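Local coordinates for protein FAD dependent oxidoreductase (Chelativorans sp. BNC1, PDB 6PXS) that is an FAD-binding iminodiacetate oxidase of the DadA family of flavin-dependent oxidoreductases, at residues P233-P241 with L252-V260; L131-L139 with L288-D296. All coordinates share one frame; numbering follows the deposited sequence.

Contact 1 (P233-P241 with L252-V260)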
loop_
_atom_site.group_PDB
_atom_site.type_symbol
_atom_site.label_atom_id
_atom_site.label_comp_id
_atom_site.label_asym_id
_atom_site.label_seq_id
_atom_site.Cartn_x
_atom_site.Cartn_y
_atom_site.Cartn_z
ATOM N N PRO A 233 -6.388 -9.038 17.072
ATOM C CA PRO A 233 -7.011 -10.204 16.424
ATOM C C PRO A 233 -7.879 -11.034 17.359
ATOM O O PRO A 233 -7.400 -11.567 18.365
ATOM C CB PRO A 233 -5.809 -11.011 15.914
ATOM C CG PRO A 233 -4.640 -10.511 16.689
ATOM C CD PRO A 233 -4.921 -9.069 16.954
ATOM N N GLY A 234 -9.164 -11.140 17.027
ATOM C CA GLY A 234 -10.073 -11.966 17.795
ATOM C C GLY A 234 -10.547 -11.356 19.093
ATOM O O GLY A 234 -10.785 -12.088 20.059
ATOM N N VAL A 235 -10.704 -10.036 19.145
ATOM C CA VAL A 235 -11.087 -9.326 20.360
ATOM C C VAL A 235 -12.330 -8.502 20.066
ATOM O O VAL A 235 -12.344 -7.705 19.121
ATOM C CB VAL A 235 -9.944 -8.429 20.869
ATOM C CG1 VAL A 235 -10.376 -7.664 22.111
ATOM C CG2 VAL A 235 -8.707 -9.267 21.146
ATOM N N ALA A 236 -13.368 -8.689 20.879
ATOM C CA ALA A 236 -14.615 -7.946 20.728
ATOM C C ALA A 236 -14.445 -6.560 21.340
ATOM O O ALA A 236 -14.286 -6.424 22.557
ATOM C CB ALA A 236 -15.765 -8.704 21.385
ATOM N N THR A 237 -14.483 -5.528 20.494
ATOM C CA THR A 237 -14.286 -4.150 20.923
ATOM C C THR A 237 -15.510 -3.269 20.709
ATOM O O THR A 237 -15.444 -2.066 20.990
ATOM C CB THR A 237 -13.090 -3.534 20.182
ATOM O OG1 THR A 237 -13.311 -3.599 18.767
ATOM C CG2 THR A 237 -11.809 -4.278 20.523
ATOM N N SER A 238 -16.623 -3.827 20.228
ATOM C CA SER A 238 -17.800 -3.020 19.928
ATOM C C SER A 238 -18.305 -2.243 21.136
ATOM O O SER A 238 -18.988 -1.228 20.963
ATOM C CB SER A 238 -18.918 -3.914 19.391
ATOM O OG SER A 238 -19.259 -4.919 20.330
ATOM N N GLY A 239 -17.994 -2.695 22.347
ATOM C CA GLY A 239 -18.456 -2.056 23.561
ATOM C C GLY A 239 -17.412 -1.254 24.300
ATOM O O GLY A 239 -17.694 -0.767 25.404
ATOM N N TRP A 240 -16.222 -1.095 23.745
ATOM C CA TRP A 240 -15.179 -0.372 24.456
ATOM C C TRP A 240 -15.422 1.134 24.365
ATOM O O TRP A 240 -15.799 1.639 23.304
ATOM C CB TRP A 240 -13.807 -0.709 23.882
ATOM C CG TRP A 240 -13.358 -2.099 24.188
ATOM C CD1 TRP A 240 -14.114 -3.113 24.705
ATOM C CD2 TRP A 240 -12.042 -2.632 24.008
ATOM N NE1 TRP A 240 -13.349 -4.244 24.853
ATOM C CE2 TRP A 240 -12.073 -3.975 24.433
ATOM C CE3 TRP A 240 -10.841 -2.102 23.528
ATOM C CZ2 TRP A 240 -10.949 -4.797 24.391
ATOM C CZ3 TRP A 240 -9.727 -2.918 23.487
ATOM C CH2 TRP A 240 -9.789 -4.250 23.916
ATOM N N PRO A 241 -15.212 1.871 25.449
ATOM C CA PRO A 241 -15.470 3.314 25.438
ATOM C C PRO A 241 -14.301 4.082 24.833
ATOM O O PRO A 241 -13.295 3.516 24.408
ATOM C CB PRO A 241 -15.642 3.638 26.923
ATOM C CG PRO A 241 -14.734 2.677 27.601
ATOM C CD PRO A 241 -14.792 1.407 26.785
ATOM N N LEU A 252 -9.452 5.252 20.866
ATOM C CA LEU A 252 -10.809 4.733 20.795
ATOM C C LEU A 252 -10.778 3.394 20.072
ATOM O O LEU A 252 -9.744 2.972 19.549
ATOM C CB LEU A 252 -11.751 5.715 20.087
ATOM C CG LEU A 252 -11.397 6.098 18.646
ATOM C CD1 LEU A 252 -12.585 6.761 17.964
ATOM C CD2 LEU A 252 -10.184 7.015 18.597
ATOM N N ALA A 253 -11.931 2.729 20.042
ATOM C CA ALA A 253 -12.051 1.408 19.445
ATOM C C ALA A 253 -13.240 1.365 18.499
ATOM O O ALA A 253 -14.237 2.066 18.694
ATOM C CB ALA A 253 -12.216 0.323 20.515
ATOM N N PHE A 254 -13.123 0.530 17.469
ATOM C CA PHE A 254 -14.195 0.284 16.518
ATOM C C PHE A 254 -14.563 -1.196 16.532
ATOM O O PHE A 254 -13.900 -2.021 17.166
ATOM C CB PHE A 254 -13.795 0.735 15.108
ATOM C CG PHE A 254 -13.663 2.225 14.967
ATOM C CD1 PHE A 254 -14.784 3.037 14.990
ATOM C CD2 PHE A 254 -12.419 2.814 14.809
ATOM C CE1 PHE A 254 -14.667 4.411 14.860
ATOM C CE2 PHE A 254 -12.296 4.187 14.678
ATOM C CZ PHE A 254 -13.421 4.984 14.704
ATOM N N ASP A 255 -15.636 -1.526 15.807
ATOM C CA ASP A 255 -16.237 -2.853 15.930
ATOM C C ASP A 255 -15.288 -3.954 15.467
ATOM O O ASP A 255 -15.238 -5.031 16.075
ATOM C CB ASP A 255 -17.542 -2.914 15.135
ATOM C CG ASP A 255 -18.694 -2.220 15.842
ATOM O OD1 ASP A 255 -18.687 -2.159 17.088
ATOM O OD2 ASP A 255 -19.616 -1.744 15.147
ATOM N N ASP A 256 -14.535 -3.717 14.395
ATOM C CA ASP A 256 -13.718 -4.778 13.815
ATOM C C ASP A 256 -12.379 -4.905 14.532
ATOM O O ASP A 256 -11.321 -4.862 13.896
ATOM C CB ASP A 256 -13.498 -4.530 12.320
ATOM C CG ASP A 256 -12.840 -5.710 11.622
ATOM O OD1 ASP A 256 -12.471 -6.684 12.310
ATOM O OD2 ASP A 256 -12.694 -5.664 10.383
ATOM N N SER A 257 -12.415 -5.069 15.854
ATOM C CA SER A 257 -11.212 -5.341 16.642
ATOM C C SER A 257 -10.119 -4.311 16.367
ATOM O O SER A 257 -8.926 -4.626 16.389
ATOM C CB SER A 257 -10.693 -6.756 16.369
ATOM O OG SER A 257 -11.702 -7.727 16.585
ATOM N N ARG A 258 -10.520 -3.070 16.113
ATOM C CA ARG A 258 -9.604 -2.004 15.739
ATOM C C ARG A 258 -9.541 -0.961 16.846
ATOM O O ARG A 258 -10.569 -0.577 17.410
ATOM C CB ARG A 258 -10.044 -1.351 14.426
ATOM C CG ARG A 258 -9.006 -0.430 13.809
ATOM C CD ARG A 258 -9.405 -0.004 12.403
ATOM N NE ARG A 258 -10.638 0.780 12.396
ATOM C CZ ARG A 258 -11.197 1.289 11.302
ATOM N NH1 ARG A 258 -10.637 1.100 10.113
ATOM N NH2 ARG A 258 -12.319 1.991 11.396
ATOM N N VAL A 259 -8.327 -0.511 17.156
ATOM C CA VAL A 259 -8.095 0.529 18.150
ATOM C C VAL A 259 -7.241 1.615 17.514
ATOM O O VAL A 259 -6.203 1.319 16.911
ATOM C CB VAL A 259 -7.410 -0.025 19.415
ATOM C CG1 VAL A 259 -7.125 1.095 20.401
ATOM C CG2 VAL A 259 -8.277 -1.095 20.060
ATOM N N VAL A 260 -7.677 2.865 17.648
ATOM C CA VAL A 260 -6.968 4.025 17.120
ATOM C C VAL A 260 -6.392 4.805 18.292
ATOM O O VAL A 260 -7.020 4.894 19.353
ATOM C CB VAL A 260 -7.902 4.910 16.271
ATOM C CG1 VAL A 260 -7.125 6.042 15.625
ATOM C CG2 VAL A 260 -8.616 4.068 15.218
HETATM O O HOH W 1 -16.243 -6.159 18.180
#
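T237 and A253 meet where a loop folds over the β-hairpin of strands 251-254 and 258-261, at one edge of an antiparallel sheet. T237 illustrates how one small side chain can serve two chemistries. The loop reverses through a type I turn from T237 to W240. In T237, CB rests 4.0 Å from A253 CB. OG1, set between its backbone N and carbonyl carbon (chi1 58°), donates a hydrogen bond to F254 O, though the modelled length is doubtfully short. CG2 takes the other branch, 4.1 Å from S257 CA and over the rim of one face of the W240 indole. W240 adds its CB, 3.9 Å from A253 CB, and its side chain crosses that of V259 at about a right angle. Near the hairpin's bend, S257 OG donates to V235 O at 2.6 Å, approaching 31° out of the carbonyl plane. R161 of the second subunit bonds the same hydroxyl. An alanine at S257 removes OG, which would probably leave V235 O without this bond, let the loop shift and cost that arginine a partner. A water completes the seam, accepting from T237 N at 3.0 Å and donating to D255 O at 2.6 Å.

Contact 2 (L131-L139 with L288-D296)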
loop_
_atom_site.group_PDB
_atom_site.type_symbol
_atom_site.label_atom_id
_atom_site.label_comp_id
_atom_site.label_asym_id
_atom_site.label_seq_id
_atom_site.Cartn_x
_atom_site.Cartn_y
_atom_site.Cartn_z
ATOM N N LEU A 131 -13.699 -1.799 31.625
ATOM C CA LEU A 131 -14.337 -1.372 30.387
ATOM C C LEU A 131 -13.370 -1.286 29.217
ATOM O O LEU A 131 -13.786 -1.475 28.069
ATOM C CB LEU A 131 -15.005 -0.005 30.585
ATOM C CG LEU A 131 -16.132 0.034 31.620
ATOM C CD1 LEU A 131 -16.478 1.470 31.979
ATOM C CD2 LEU A 131 -17.362 -0.699 31.103
ATOM N N PHE A 132 -12.093 -1.006 29.481
ATOM C CA PHE A 132 -11.054 -0.927 28.455
ATOM C C PHE A 132 -9.907 -1.815 28.924
ATOM O O PHE A 132 -8.939 -1.336 29.532
ATOM C CB PHE A 132 -10.611 0.519 28.227
ATOM C CG PHE A 132 -10.169 0.806 26.817
ATOM C CD1 PHE A 132 -8.842 0.661 26.448
ATOM C CD2 PHE A 132 -11.081 1.226 25.863
ATOM C CE1 PHE A 132 -8.435 0.925 25.153
ATOM C CE2 PHE A 132 -10.678 1.492 24.567
ATOM C CZ PHE A 132 -9.354 1.341 24.213
ATOM N N PRO A 133 -9.986 -3.117 28.659
ATOM C CA PRO A 133 -9.059 -4.080 29.280
ATOM C C PRO A 133 -7.602 -3.657 29.181
ATOM O O PRO A 133 -6.873 -3.733 30.181
ATOM C CB PRO A 133 -9.323 -5.371 28.493
ATOM C CG PRO A 133 -10.749 -5.257 28.085
ATOM C CD PRO A 133 -10.997 -3.791 27.827
ATOM N N PRO A 134 -7.116 -3.228 28.011
ATOM C CA PRO A 134 -5.672 -2.948 27.897
ATOM C C PRO A 134 -5.170 -1.837 28.814
ATOM O O PRO A 134 -3.948 -1.659 28.911
ATOM C CB PRO A 134 -5.491 -2.577 26.417
ATOM C CG PRO A 134 -6.839 -2.261 25.916
ATOM C CD PRO A 134 -7.789 -3.096 26.706
ATOM N N LEU A 135 -6.049 -1.100 29.489
ATOM C CA LEU A 135 -5.601 -0.051 30.394
ATOM C C LEU A 135 -4.900 -0.645 31.614
ATOM O O LEU A 135 -5.008 -1.839 31.912
ATOM C CB LEU A 135 -6.780 0.809 30.855
ATOM C CG LEU A 135 -7.386 1.782 29.843
ATOM C CD1 LEU A 135 -8.559 2.520 30.468
ATOM C CD2 LEU A 135 -6.348 2.771 29.338
ATOM N N ARG A 136 -4.171 0.212 32.327
ATOM C CA ARG A 136 -3.553 -0.199 33.578
ATOM C C ARG A 136 -4.611 -0.348 34.666
ATOM O O ARG A 136 -5.608 0.379 34.699
ATOM C CB ARG A 136 -2.497 0.817 34.022
ATOM C CG ARG A 136 -1.460 1.167 32.966
ATOM C CD ARG A 136 -0.195 1.736 33.604
ATOM N NE ARG A 136 -0.488 2.744 34.623
ATOM C CZ ARG A 136 -0.538 4.057 34.404
ATOM N NH1 ARG A 136 -0.316 4.556 33.194
ATOM N NH2 ARG A 136 -0.815 4.879 35.409
ATOM N N ASP A 137 -4.384 -1.301 35.569
ATOM C CA ASP A 137 -5.340 -1.555 36.639
ATOM C C ASP A 137 -5.305 -0.497 37.736
ATOM O O ASP A 137 -6.193 -0.495 38.594
ATOM C CB ASP A 137 -5.088 -2.936 37.252
ATOM C CG ASP A 137 -3.667 -3.099 37.769
ATOM O OD1 ASP A 137 -3.268 -2.342 38.679
ATOM O OD2 ASP A 137 -2.952 -3.993 37.268
ATOM N N ASP A 138 -4.318 0.397 37.730
ATOM C CA ASP A 138 -4.149 1.380 38.791
ATOM C C ASP A 138 -4.704 2.750 38.425
ATOM O O ASP A 138 -4.433 3.725 39.133
ATOM C CB ASP A 138 -2.668 1.514 39.150
ATOM C CG ASP A 138 -1.860 2.168 38.046
ATOM O OD1 ASP A 138 -1.936 1.694 36.894
ATOM O OD2 ASP A 138 -1.161 3.163 38.329
ATOM N N LEU A 139 -5.476 2.850 37.349
ATOM C CA LEU A 139 -5.919 4.135 36.824
ATOM C C LEU A 139 -7.316 4.457 37.341
ATOM O O LEU A 139 -8.259 3.688 37.119
ATOM C CB LEU A 139 -5.907 4.126 35.296
ATOM C CG LEU A 139 -4.525 4.143 34.641
ATOM C CD1 LEU A 139 -4.626 3.811 33.162
ATOM C CD2 LEU A 139 -3.858 5.495 34.834
ATOM N N LEU A 288 0.745 3.129 24.687
ATOM C CA LEU A 288 1.210 2.047 25.546
ATOM C C LEU A 288 1.497 2.519 26.964
ATOM O O LEU A 288 1.520 1.694 27.884
ATOM C CB LEU A 288 2.461 1.406 24.948
ATOM C CG LEU A 288 2.258 0.703 23.602
ATOM C CD1 LEU A 288 3.590 0.249 23.035
ATOM C CD2 LEU A 288 1.312 -0.477 23.743
ATOM N N GLY A 289 1.719 3.819 27.163
ATOM C CA GLY A 289 1.905 4.322 28.513
ATOM C C GLY A 289 0.706 4.041 29.396
ATOM O O GLY A 289 0.840 3.500 30.498
ATOM N N ILE A 290 -0.492 4.397 28.917
ATOM C CA ILE A 290 -1.713 4.179 29.687
ATOM C C ILE A 290 -2.405 2.865 29.351
ATOM O O ILE A 290 -3.358 2.484 30.048
ATOM C CB ILE A 290 -2.716 5.332 29.472
ATOM C CG1 ILE A 290 -3.141 5.415 28.002
ATOM C CG2 ILE A 290 -2.102 6.651 29.921
ATOM C CD1 ILE A 290 -4.318 6.341 27.757
ATOM N N ALA A 291 -1.963 2.158 28.312
ATOM C CA ALA A 291 -2.617 0.929 27.860
ATOM C C ALA A 291 -1.560 -0.086 27.451
ATOM O O ALA A 291 -1.357 -0.356 26.262
ATOM C CB ALA A 291 -3.576 1.219 26.705
ATOM N N PRO A 292 -0.867 -0.680 28.425
ATOM C CA PRO A 292 0.129 -1.710 28.088
ATOM C C PRO A 292 -0.456 -2.905 27.353
ATOM O O PRO A 292 0.296 -3.647 26.709
ATOM C CB PRO A 292 0.694 -2.117 29.457
ATOM C CG PRO A 292 0.374 -0.972 30.366
ATOM C CD PRO A 292 -0.920 -0.411 29.872
ATOM N N GLY A 293 -1.771 -3.118 27.427
ATOM C CA GLY A 293 -2.377 -4.241 26.735
ATOM C C GLY A 293 -2.279 -4.152 25.229
ATOM O O GLY A 293 -2.430 -5.169 24.544
ATOM N N LEU A 294 -2.033 -2.960 24.694
ATOM C CA LEU A 294 -1.861 -2.781 23.259
ATOM C C LEU A 294 -0.458 -3.139 22.787
ATOM O O LEU A 294 -0.168 -2.981 21.597
ATOM C CB LEU A 294 -2.179 -1.333 22.875
ATOM C CG LEU A 294 -3.594 -0.857 23.213
ATOM C CD1 LEU A 294 -3.752 0.629 22.915
ATOM C CD2 LEU A 294 -4.636 -1.670 22.456
ATOM N N ALA A 295 0.404 -3.628 23.682
ATOM C CA ALA A 295 1.803 -3.853 23.330
ATOM C C ALA A 295 1.934 -4.814 22.155
ATOM O O ALA A 295 2.623 -4.519 21.171
ATOM C CB ALA A 295 2.565 -4.386 24.542
ATOM N N ASP A 296 1.284 -5.975 22.240
ATOM C CA ASP A 296 1.365 -6.991 21.198
ATOM C C ASP A 296 0.172 -6.943 20.250
ATOM O O ASP A 296 -0.244 -7.979 19.719
ATOM C CB ASP A 296 1.500 -8.377 21.825
ATOM C CG ASP A 296 2.898 -8.640 22.352
ATOM O OD1 ASP A 296 3.870 -8.174 21.717
ATOM O OD2 ASP A 296 3.028 -9.307 23.401
#
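P134 lies against A291 and L294 at the apolar centre of this contact, where the loop after helix 127-131 meets the end of helix 277-290. P134 CB comes within 4.1 Å of L294 CG, the two side chains crossing obliquely. Beside them L135 sends its CD2 to I290 and A291: the methyl is 4.1 Å from A291 CB and 4.4 Å from I290 CG1. M251 of the neighbouring strand touches L135, A291 and L294 and so encloses this cluster further. L139 CD1 adds another methyl against I290.

Moving outward, backbone atoms take over. G293 N donates to P134 O at 3.0 Å and 162°, in the carbonyl plane and on a lone pair, and P134 CB packs on G293 CA. P292, whose nitrogen has no hydrogen to offer, contributes packing instead, its CD 3.5 Å from R136 CG.

The polar edge belongs to R136. Its N makes a weak bond, 3.3 Å, to I290 O, and L135 CA adds a CA-H...O contact to the same oxygen. Bent at chi3 (-46°), the chain carries the guanidinium to the helix end, where NH1 reaches G289 O at 3.1 Å. The oxygen lies near the guanidinium plane, while the nitrogen stands 39° above the carbonyl plane. R136 NE meets the syn lone pair of D138 OD1 in a salt bridge of 2.9 Å, and NH2 bonds D138 OD2 weakly. With D138 and G289 O both held, the group's turning is limited; L139 CG lies near the rim of one face. A cation bonded to a last-turn carbonyl, G289 O, probably suits the helix dipole, and that bond is a worked case of C-terminal helix capping by an arginine from a distant loop.

The two contacts have centres about 14 Å apart, on the same side of the chain's centre, and adjoin directly: the W240 ring of contact 1 packs on P133 and P134 and meets the F132 ring of contact 2, with planes at about 55°. Along the chain contact 1 is nested within the loop that contact 2 closes, since 131-139 comes first, 233-241 and 252-260 follow, and 288-296 comes last. Strand 258-261 leads on to helix 277-290, so hairpin and helix end succeed one another. Together the pair tie the antiparallel sheet, through the hairpin at its edge, to the loop before strand 141-144. Contact 1 also borders the second subunit, and contact 2 the third.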